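Local coordinates for uncharacterized protein (Bacteroides uniformis, PDB 4JPQ) that is of unknown function but probably binds carbohydrate, being a beta-sandwich protein of carbohydrate-binding family 9, at residues A[7-12]-A[53-59]; A[17-21]-A[135-139]; A[87-93]-A[104-109]. All coordinates share one frame; numbering follows the deposited sequence. Where two conformers were deposited one is given.

Contact 1 of 3, residues A[7-12]-A[53-59]; sequences LSVKKV and FRIAHTG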
loop_
_atom_site.group_PDB
_atom_site.type_symbol
_atom_site.label_atom_id
_atom_site.label_comp_id
_atom_site.label_asym_id
_atom_site.label_seq_id
_atom_site.Cartn_x
_atom_site.Cartn_y
_atom_site.Cartn_z
ATOM N N LEU A 7 -9.465 -5.609 10.239
ATOM C CA LEU A 7 -8.906 -6.724 9.491
ATOM C C LEU A 7 -8.089 -7.667 10.332
ATOM O O LEU A 7 -7.331 -7.216 11.195
ATOM C CB LEU A 7 -7.964 -6.228 8.385
ATOM C CG LEU A 7 -8.415 -6.350 6.942
ATOM C CD1 LEU A 7 -7.290 -5.843 6.053
ATOM C CD2 LEU A 7 -8.785 -7.795 6.589
ATOM N N SER A 8 -8.208 -8.960 10.016
ATOM C CA SER A 8 -7.391 -10.015 10.600
ATOM C C SER A 8 -6.306 -10.303 9.565
ATOM O O SER A 8 -6.608 -10.631 8.413
ATOM C CB SER A 8 -8.206 -11.274 10.872
ATOM O OG SER A 8 -9.204 -10.998 11.828
ATOM N N VAL A 9 -5.053 -10.130 9.975
ATOM C CA VAL A 9 -3.901 -10.402 9.142
ATOM C C VAL A 9 -3.442 -11.792 9.581
ATOM O O VAL A 9 -2.791 -11.932 10.622
ATOM C CB VAL A 9 -2.810 -9.332 9.329
ATOM C CG1 VAL A 9 -1.656 -9.575 8.368
ATOM C CG2 VAL A 9 -3.395 -7.946 9.104
ATOM N N LYS A 10 -3.812 -12.812 8.798
ATOM C CA LYS A 10 -3.461 -14.212 9.099
ATOM C C LYS A 10 -1.955 -14.440 8.967
ATOM O O LYS A 10 -1.302 -13.784 8.149
ATOM C CB LYS A 10 -4.211 -15.190 8.174
ATOM C CG LYS A 10 -5.721 -15.299 8.386
ATOM C CD LYS A 10 -6.067 -16.142 9.614
ATOM C CE LYS A 10 -7.559 -16.413 9.755
ATOM N NZ LYS A 10 -8.321 -15.198 10.158
ATOM N N LYS A 11 -1.409 -15.338 9.796
ATOM C CA LYS A 11 0.018 -15.683 9.740
ATOM C C LYS A 11 0.257 -16.809 8.739
ATOM O O LYS A 11 -0.506 -17.769 8.689
ATOM C CB LYS A 11 0.599 -16.119 11.095
ATOM C CG LYS A 11 2.134 -16.208 11.054
ATOM C CD LYS A 11 2.817 -16.550 12.362
ATOM C CE LYS A 11 4.330 -16.442 12.167
ATOM N NZ LYS A 11 5.143 -16.821 13.357
ATOM N N VAL A 12 1.354 -16.680 7.995
ATOM C CA VAL A 12 1.835 -17.667 7.032
ATOM C C VAL A 12 3.251 -18.065 7.486
ATOM O O VAL A 12 4.035 -17.200 7.865
ATOM C CB VAL A 12 1.802 -17.062 5.620
ATOM C CG1 VAL A 12 2.422 -17.998 4.605
ATOM C CG2 VAL A 12 0.358 -16.730 5.238
ATOM N N PHE A 53 -7.475 -5.994 -2.470
ATOM C CA PHE A 53 -6.183 -6.280 -1.868
ATOM C C PHE A 53 -6.279 -7.387 -0.818
ATOM O O PHE A 53 -7.368 -7.798 -0.459
ATOM C CB PHE A 53 -5.610 -5.013 -1.230
ATOM C CG PHE A 53 -6.276 -4.626 0.065
ATOM C CD1 PHE A 53 -7.516 -4.010 0.064
ATOM C CD2 PHE A 53 -5.655 -4.886 1.290
ATOM C CE1 PHE A 53 -8.138 -3.655 1.258
ATOM C CE2 PHE A 53 -6.264 -4.534 2.485
ATOM C CZ PHE A 53 -7.509 -3.917 2.471
ATOM N N ARG A 54 -5.128 -7.857 -0.347
ATOM C CA ARG A 54 -5.076 -8.825 0.744
ATOM C C ARG A 54 -3.742 -8.743 1.443
ATOM O O ARG A 54 -2.744 -8.331 0.859
ATOM C CB ARG A 54 -5.365 -10.247 0.303
ATOM C CG ARG A 54 -4.424 -10.779 -0.746
ATOM C CD ARG A 54 -4.765 -12.208 -1.078
ATOM N NE ARG A 54 -3.925 -12.700 -2.162
ATOM C CZ ARG A 54 -4.014 -13.918 -2.706
ATOM N NH1 ARG A 54 -4.873 -14.838 -2.255
ATOM N NH2 ARG A 54 -3.195 -14.247 -3.700
ATOM N N ILE A 55 -3.757 -9.157 2.701
ATOM C CA ILE A 55 -2.629 -8.999 3.571
ATOM C C ILE A 55 -2.430 -10.194 4.511
ATOM O O ILE A 55 -3.390 -10.810 4.970
ATOM C CB ILE A 55 -2.781 -7.653 4.337
ATOM C CG1 ILE A 55 -1.495 -7.317 5.122
ATOM C CG2 ILE A 55 -4.040 -7.639 5.226
ATOM C CD1 ILE A 55 -1.510 -5.960 5.768
ATOM N N ALA A 56 -1.165 -10.484 4.795
ATOM C CA ALA A 56 -0.763 -11.556 5.718
ATOM C C ALA A 56 0.617 -11.238 6.270
ATOM O O ALA A 56 1.180 -10.196 5.916
ATOM C CB ALA A 56 -0.743 -12.874 4.994
ATOM N N HIS A 57 1.156 -12.101 7.131
ATOM C CA HIS A 57 2.496 -11.873 7.675
ATOM C C HIS A 57 3.266 -13.134 7.978
ATOM O O HIS A 57 2.681 -14.178 8.242
ATOM C CB HIS A 57 2.442 -10.979 8.927
ATOM C CG HIS A 57 1.897 -11.653 10.152
ATOM N ND1 HIS A 57 2.691 -12.004 11.223
ATOM C CD2 HIS A 57 0.637 -12.025 10.482
ATOM C CE1 HIS A 57 1.943 -12.553 12.162
ATOM N NE2 HIS A 57 0.693 -12.583 11.735
ATOM N N THR A 58 4.584 -13.000 7.962
ATOM C CA THR A 58 5.500 -14.079 8.283
ATOM C C THR A 58 6.023 -14.029 9.719
ATOM O O THR A 58 6.713 -14.949 10.141
ATOM C CB THR A 58 6.703 -14.051 7.333
ATOM O OG1 THR A 58 7.468 -12.859 7.540
ATOM C CG2 THR A 58 6.223 -14.102 5.879
ATOM N N GLY A 59 5.721 -12.960 10.451
ATOM C CA GLY A 59 6.258 -12.735 11.796
ATOM C C GLY A 59 7.336 -11.653 11.687
ATOM O O GLY A 59 7.378 -10.729 12.505
#
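K11 lays its aliphatic chain over one face of the H57 imidazole, where CG stands 4.1 Å from the ring centroid, displaced toward the rim, in a CH-pi contact. Because CG is anti to the backbone N (chi1 -169°) and the chain stays extended, K11 runs on past the ring: CE passes 3.5 Å from T58 O, and NZ reaches D175 for a salt bridge. At the edge of the same ring, in its plane, V9 O lies 3.4 Å from H57 CD2. Exchanging K11 for an alanine would probably strip this face of the imidazole of its hydrocarbon cover and leave D175 without its charged mate. The backbones join in parallel, H57 N donating to K10 O (3.1 Å) and V12 N to H57 O (2.8 Å), the second bond nearly straight at 173°. Toward the other end, V9 CG2 and L7 CD1 both meet I55 CG2, and L7 CD1 is 3.9 Å from F53 CE2. Outside the two segments, F219 meets H57 edge-to-face and F183 stacks on F53. Polar bonds thus set the register of this parallel pair of sandwich strands at its H57 end, while apolar packing holds the L7 end.

Contact 2 of 3, residues A[17-21]-A[135-139]; sequences SPEGE and VKRWS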
loop_
_atom_site.group_PDB
_atom_site.type_symbol
_atom_site.label_atom_id
_atom_site.label_comp_id
_atom_site.label_asym_id
_atom_site.label_seq_id
_atom_site.Cartn_x
_atom_site.Cartn_y
_atom_site.Cartn_z
ATOM N N SER A 17 12.667 -15.193 3.787
ATOM C CA SER A 17 11.952 -14.068 3.216
ATOM C C SER A 17 11.488 -14.429 1.793
ATOM O O SER A 17 12.322 -14.796 0.955
ATOM C CB SER A 17 12.878 -12.851 3.123
ATOM O OG SER A 17 12.245 -11.766 2.473
ATOM N N PRO A 18 10.173 -14.339 1.514
ATOM C CA PRO A 18 9.679 -14.610 0.165
ATOM C C PRO A 18 9.975 -13.474 -0.813
ATOM O O PRO A 18 10.044 -12.301 -0.413
ATOM C CB PRO A 18 8.173 -14.707 0.368
ATOM C CG PRO A 18 7.916 -13.795 1.501
ATOM C CD PRO A 18 9.071 -13.999 2.425
ATOM N N GLU A 19 10.158 -13.846 -2.081
ATOM C CA GLU A 19 10.363 -12.890 -3.165
ATOM C C GLU A 19 8.982 -12.489 -3.664
ATOM O O GLU A 19 8.044 -13.278 -3.593
ATOM C CB GLU A 19 11.239 -13.488 -4.274
ATOM C CG GLU A 19 12.682 -13.748 -3.817
ATOM C CD GLU A 19 13.494 -12.485 -3.485
ATOM O OE1 GLU A 19 13.097 -11.350 -3.852
ATOM O OE2 GLU A 19 14.565 -12.625 -2.861
ATOM N N GLY A 20 8.865 -11.250 -4.138
ATOM C CA GLY A 20 7.597 -10.692 -4.576
ATOM C C GLY A 20 6.808 -11.517 -5.570
ATOM O O GLY A 20 5.600 -11.699 -5.371
ATOM N N GLU A 21 7.493 -12.018 -6.615
ATOM C CA GLU A 21 6.836 -12.817 -7.679
ATOM C C GLU A 21 6.135 -14.064 -7.123
ATOM O O GLU A 21 5.078 -14.470 -7.636
ATOM C CB GLU A 21 7.828 -13.231 -8.791
ATOM C CG GLU A 21 7.161 -13.706 -10.098
ATOM C CD GLU A 21 8.146 -14.198 -11.157
ATOM O OE1 GLU A 21 9.039 -15.000 -10.809
ATOM O OE2 GLU A 21 8.016 -13.815 -12.346
ATOM N N VAL A 135 12.436 -3.332 1.057
ATOM C CA VAL A 135 11.071 -3.647 0.598
ATOM C C VAL A 135 11.123 -4.292 -0.771
ATOM O O VAL A 135 11.422 -3.631 -1.764
ATOM C CB VAL A 135 10.149 -2.410 0.555
ATOM C CG1 VAL A 135 8.749 -2.808 0.091
ATOM C CG2 VAL A 135 10.089 -1.740 1.925
ATOM N N LYS A 136 10.842 -5.589 -0.805
ATOM C CA LYS A 136 10.832 -6.347 -2.044
ATOM C C LYS A 136 9.493 -6.068 -2.687
ATOM O O LYS A 136 8.489 -5.910 -1.996
ATOM C CB LYS A 136 11.031 -7.843 -1.804
ATOM C CG LYS A 136 12.352 -8.190 -1.141
ATOM C CD LYS A 136 12.327 -9.640 -0.659
ATOM C CE LYS A 136 13.656 -10.064 -0.053
ATOM N NZ LYS A 136 13.666 -11.518 0.250
ATOM N N ARG A 137 9.511 -5.982 -4.013
ATOM C CA ARG A 137 8.347 -5.670 -4.814
ATOM C C ARG A 137 8.270 -6.512 -6.070
ATOM O O ARG A 137 9.279 -7.079 -6.513
ATOM C CB ARG A 137 8.463 -4.237 -5.275
ATOM C CG ARG A 137 8.340 -3.205 -4.182
ATOM C CD ARG A 137 9.054 -1.925 -4.579
ATOM N NE ARG A 137 10.462 -1.853 -4.158
ATOM C CZ ARG A 137 11.335 -0.917 -4.551
ATOM N NH1 ARG A 137 11.016 0.021 -5.451
ATOM N NH2 ARG A 137 12.568 -0.941 -4.065
ATOM N N TRP A 138 7.065 -6.554 -6.641
ATOM C CA TRP A 138 6.805 -7.192 -7.935
ATOM C C TRP A 138 5.513 -6.620 -8.508
ATOM O O TRP A 138 4.554 -6.403 -7.763
ATOM C CB TRP A 138 6.686 -8.725 -7.810
ATOM C CG TRP A 138 6.144 -9.387 -9.071
ATOM C CD1 TRP A 138 6.866 -9.816 -10.149
ATOM C CD2 TRP A 138 4.770 -9.621 -9.393
ATOM N NE1 TRP A 138 6.029 -10.332 -11.111
ATOM C CE2 TRP A 138 4.735 -10.217 -10.682
ATOM C CE3 TRP A 138 3.563 -9.400 -8.715
ATOM C CZ2 TRP A 138 3.532 -10.609 -11.308
ATOM C CZ3 TRP A 138 2.345 -9.786 -9.350
ATOM C CH2 TRP A 138 2.351 -10.382 -10.633
ATOM N N SER A 139 5.497 -6.410 -9.821
ATOM C CA SER A 139 4.296 -5.987 -10.539
ATOM C C SER A 139 4.184 -6.690 -11.879
ATOM O O SER A 139 5.189 -7.070 -12.469
ATOM C CB SER A 139 4.286 -4.482 -10.767
ATOM O OG SER A 139 3.157 -4.101 -11.541
#
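K136 NZ donates a hydrogen bond to S17 OG (2.6 Å) and, more weakly, bridges to E19 OE2 at 3.4 Å, so one ammonium group gathers two residues of the loop that follows the first strand of the chain. The motif is a loop packed over one side of a beta-sandwich strand: residues 17-21 run in nearly the same direction as strand 136-139, along the side that carries K136 and W138. The lysine chain is extended beyond CG, and this length delivers NZ to the loop, with CD passing 3.5 Å from P18 O on the way. E19 does the opposite: its chain bends at chi2 (-66°), folding the carboxylate back across the lysine. S17 OG has a further hydrogen bond to E61, which places a second carboxylate near the ammonium group and would probably favour its positive charge.

Packing takes over farther along. G20 packs against the base of the W138 side chain, its carbonyl carbon C 3.6 Å from W138 CB; a side chain on G20 would point into W138 CB and R137 O, which is consistent with glycine here. Beyond it, the backbone of E21 mounts the indole. R137 projects to the other side of the strand, where its NE donates to V135 O (3.1 Å, 164° at the hydrogen) in the guanidinium plane, while NH1 forms a salt bridge with D80 and a hydrogen bond to G111 O. Strand 136-139 itself is bonded to strand 152-162 through K136 with V160 and W138 with V158, and P18 leans on E61 and L63 of strand 61-70. The loop therefore ties this part of the sandwich to the approach of helix 23-29. At that end E21 CA sits over one face of the W138 five-membered ring, 4.0 Å from its centroid and offset toward the rim.

Contact 3 of 3, residues A[87-93]-A[104-109]; sequences DACVEFF and NFECNC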
loop_
_atom_site.group_PDB
_atom_site.type_symbol
_atom_site.label_atom_id
_atom_site.label_comp_id
_atom_site.label_asym_id
_atom_site.label_seq_id
_atom_site.Cartn_x
_atom_site.Cartn_y
_atom_site.Cartn_z
ATOM N N ASP A 87 1.301 8.768 -10.991
ATOM C CA ASP A 87 1.203 7.564 -11.813
ATOM C C ASP A 87 0.071 6.696 -11.227
ATOM O O ASP A 87 -0.482 7.035 -10.178
ATOM C CB ASP A 87 2.540 6.792 -11.755
ATOM C CG ASP A 87 3.702 7.578 -12.325
ATOM O OD1 ASP A 87 3.526 8.242 -13.367
ATOM O OD2 ASP A 87 4.825 7.498 -11.778
ATOM N N ALA A 88 -0.298 5.612 -11.925
ATOM C CA ALA A 88 -1.291 4.637 -11.411
ATOM C C ALA A 88 -0.605 4.032 -10.204
ATOM O O ALA A 88 0.439 3.385 -10.342
ATOM C CB ALA A 88 -1.625 3.565 -12.433
ATOM N N CYS A 89 -1.189 4.256 -9.031
ATOM C CA CYS A 89 -0.529 3.960 -7.775
ATOM C C CYS A 89 -1.422 3.356 -6.716
ATOM O O CYS A 89 -2.549 3.812 -6.536
ATOM C CB CYS A 89 0.014 5.303 -7.281
ATOM S SG CYS A 89 0.893 5.341 -5.718
ATOM N N VAL A 90 -0.879 2.360 -6.002
ATOM C CA VAL A 90 -1.525 1.735 -4.837
ATOM C C VAL A 90 -0.668 2.103 -3.627
ATOM O O VAL A 90 0.566 2.246 -3.746
ATOM C CB VAL A 90 -1.695 0.218 -4.930
ATOM C CG1 VAL A 90 -2.697 -0.114 -6.026
ATOM C CG2 VAL A 90 -0.371 -0.517 -5.133
ATOM N N GLU A 91 -1.330 2.275 -2.480
ATOM C CA GLU A 91 -0.681 2.771 -1.273
ATOM C C GLU A 91 -1.100 2.003 -0.014
ATOM O O GLU A 91 -2.205 1.466 0.054
ATOM C CB GLU A 91 -1.002 4.267 -1.094
ATOM C CG GLU A 91 -0.752 5.151 -2.326
ATOM C CD GLU A 91 -1.054 6.629 -2.132
ATOM O OE1 GLU A 91 -1.556 7.027 -1.071
ATOM O OE2 GLU A 91 -0.803 7.409 -3.068
ATOM N N PHE A 92 -0.182 1.967 0.956
ATOM C CA PHE A 92 -0.369 1.363 2.277
ATOM C C PHE A 92 0.190 2.335 3.314
ATOM O O PHE A 92 1.372 2.666 3.265
ATOM C CB PHE A 92 0.373 0.025 2.367
ATOM C CG PHE A 92 0.362 -0.611 3.749
ATOM C CD1 PHE A 92 -0.834 -0.790 4.449
ATOM C CD2 PHE A 92 1.544 -1.091 4.328
ATOM C CE1 PHE A 92 -0.853 -1.403 5.701
ATOM C CE2 PHE A 92 1.530 -1.712 5.573
ATOM C CZ PHE A 92 0.330 -1.865 6.260
ATOM N N PHE A 93 -0.667 2.805 4.212
ATOM C CA PHE A 93 -0.290 3.737 5.285
ATOM C C PHE A 93 -0.478 2.970 6.588
ATOM O O PHE A 93 -1.491 2.290 6.737
ATOM C CB PHE A 93 -1.199 4.970 5.308
ATOM C CG PHE A 93 -0.863 6.039 4.283
ATOM C CD1 PHE A 93 -0.667 5.737 2.931
ATOM C CD2 PHE A 93 -0.836 7.383 4.664
ATOM C CE1 PHE A 93 -0.394 6.746 2.003
ATOM C CE2 PHE A 93 -0.569 8.387 3.742
ATOM C CZ PHE A 93 -0.340 8.069 2.410
ATOM N N ASN A 104 4.021 5.742 5.174
ATOM C CA ASN A 104 3.249 5.619 3.933
ATOM C C ASN A 104 4.127 4.957 2.872
ATOM O O ASN A 104 5.226 5.438 2.585
ATOM C CB ASN A 104 2.683 6.958 3.431
ATOM C CG ASN A 104 3.739 8.023 3.252
ATOM O OD1 ASN A 104 4.489 8.286 4.167
ATOM N ND2 ASN A 104 3.810 8.632 2.071
ATOM N N PHE A 105 3.642 3.835 2.342
ATOM C CA PHE A 105 4.308 3.071 1.305
ATOM C C PHE A 105 3.463 3.270 0.062
ATOM O O PHE A 105 2.361 2.735 -0.008
ATOM C CB PHE A 105 4.360 1.584 1.676
ATOM C CG PHE A 105 5.157 1.297 2.908
ATOM C CD1 PHE A 105 4.576 1.416 4.163
ATOM C CD2 PHE A 105 6.476 0.874 2.818
ATOM C CE1 PHE A 105 5.304 1.134 5.304
ATOM C CE2 PHE A 105 7.210 0.595 3.963
ATOM C CZ PHE A 105 6.626 0.723 5.203
ATOM N N GLU A 106 3.963 4.059 -0.887
ATOM C CA GLU A 106 3.252 4.348 -2.131
ATOM C C GLU A 106 4.078 3.737 -3.247
ATOM O O GLU A 106 5.275 4.001 -3.341
ATOM C CB GLU A 106 3.091 5.859 -2.300
ATOM C CG GLU A 106 2.412 6.532 -1.105
ATOM C CD GLU A 106 2.143 8.019 -1.276
ATOM O OE1 GLU A 106 2.167 8.528 -2.405
ATOM O OE2 GLU A 106 1.886 8.693 -0.256
ATOM N N CYS A 107 3.443 2.919 -4.084
ATOM C CA CYS A 107 4.142 2.199 -5.157
ATOM C C CYS A 107 3.383 2.301 -6.480
ATOM O O CYS A 107 2.179 1.991 -6.523
ATOM C CB CYS A 107 4.279 0.746 -4.729
ATOM S SG CYS A 107 5.561 -0.153 -5.605
ATOM N N ASN A 108 4.037 2.792 -7.540
ATOM C CA ASN A 108 3.354 2.878 -8.851
ATOM C C ASN A 108 3.328 1.513 -9.505
ATOM O O ASN A 108 4.070 0.605 -9.091
ATOM C CB ASN A 108 3.894 3.981 -9.791
ATOM C CG ASN A 108 5.294 3.719 -10.351
ATOM O OD1 ASN A 108 5.866 2.641 -10.226
ATOM N ND2 ASN A 108 5.840 4.736 -11.017
ATOM N N CYS A 109 2.505 1.389 -10.546
ATOM C CA CYS A 109 2.328 0.119 -11.276
ATOM C C CYS A 109 3.590 -0.488 -11.911
ATOM O O CYS A 109 3.594 -1.676 -12.219
ATOM C CB CYS A 109 1.228 0.252 -12.330
ATOM S SG CYS A 109 1.595 1.438 -13.633
#
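E91 and E106 both set CG anti to the carbonyl carbon (chi1 -51° and -55°) and extend beyond it, so their side chains rise together and the buried carboxylates stack with planes 16° apart. With both ionised they would repel, so their closeness is likely to raise the pKa of one and might let them share a proton. E106 OE2 is met from above its carboxylate plane by N104 ND2 (3.0 Å), while N104 OD1 bonds to R124. N104 CB lies over the centre of the F93 ring, 3.3 Å from its centroid, in a CH-pi contact. Near the open end of this hairpin, N108 ND2 donates to D87 OD2 at 3.0 Å, and R74 takes the other oxygen of D87. V90 with C107 and F92 with F105 are hydrogen-bonded antiparallel pairs; F92 CD2 packs 3.9 Å from F105 CD1. The side chain of F93 is about 5 Å from a bound CXS molecule, which may mark a pocket. V90 and F92 face strands 61-70 and 152-162 in the sandwich interior. Within its own layer the hairpin is flanked by strand 178-186, paired with strand 89-95, and by strand 113-118, paired with strand 102-108.

How the contacts relate
Contact 1 closes before contact 3 opens along the chain, whereas the segments of contacts 1 and 2 alternate and contact 3 falls within the span between the two segments of contact 2. Centres lie about 15 Å apart for contacts 1 and 2 and for contacts 2 and 3, and about 19 Å for contacts 1 and 3. Strand 61-70, which pairs with strands 50-57 and 152-162, is touched by side chains of all three contacts. Contacts 2 and 3 meet directly: S139 OG probably bonds to C109 O at 2.6 Å, and R137 packs on C107. Together they join the N-terminal strand and its following loop to the central hairpin, consistent with a compact single beta-sandwich.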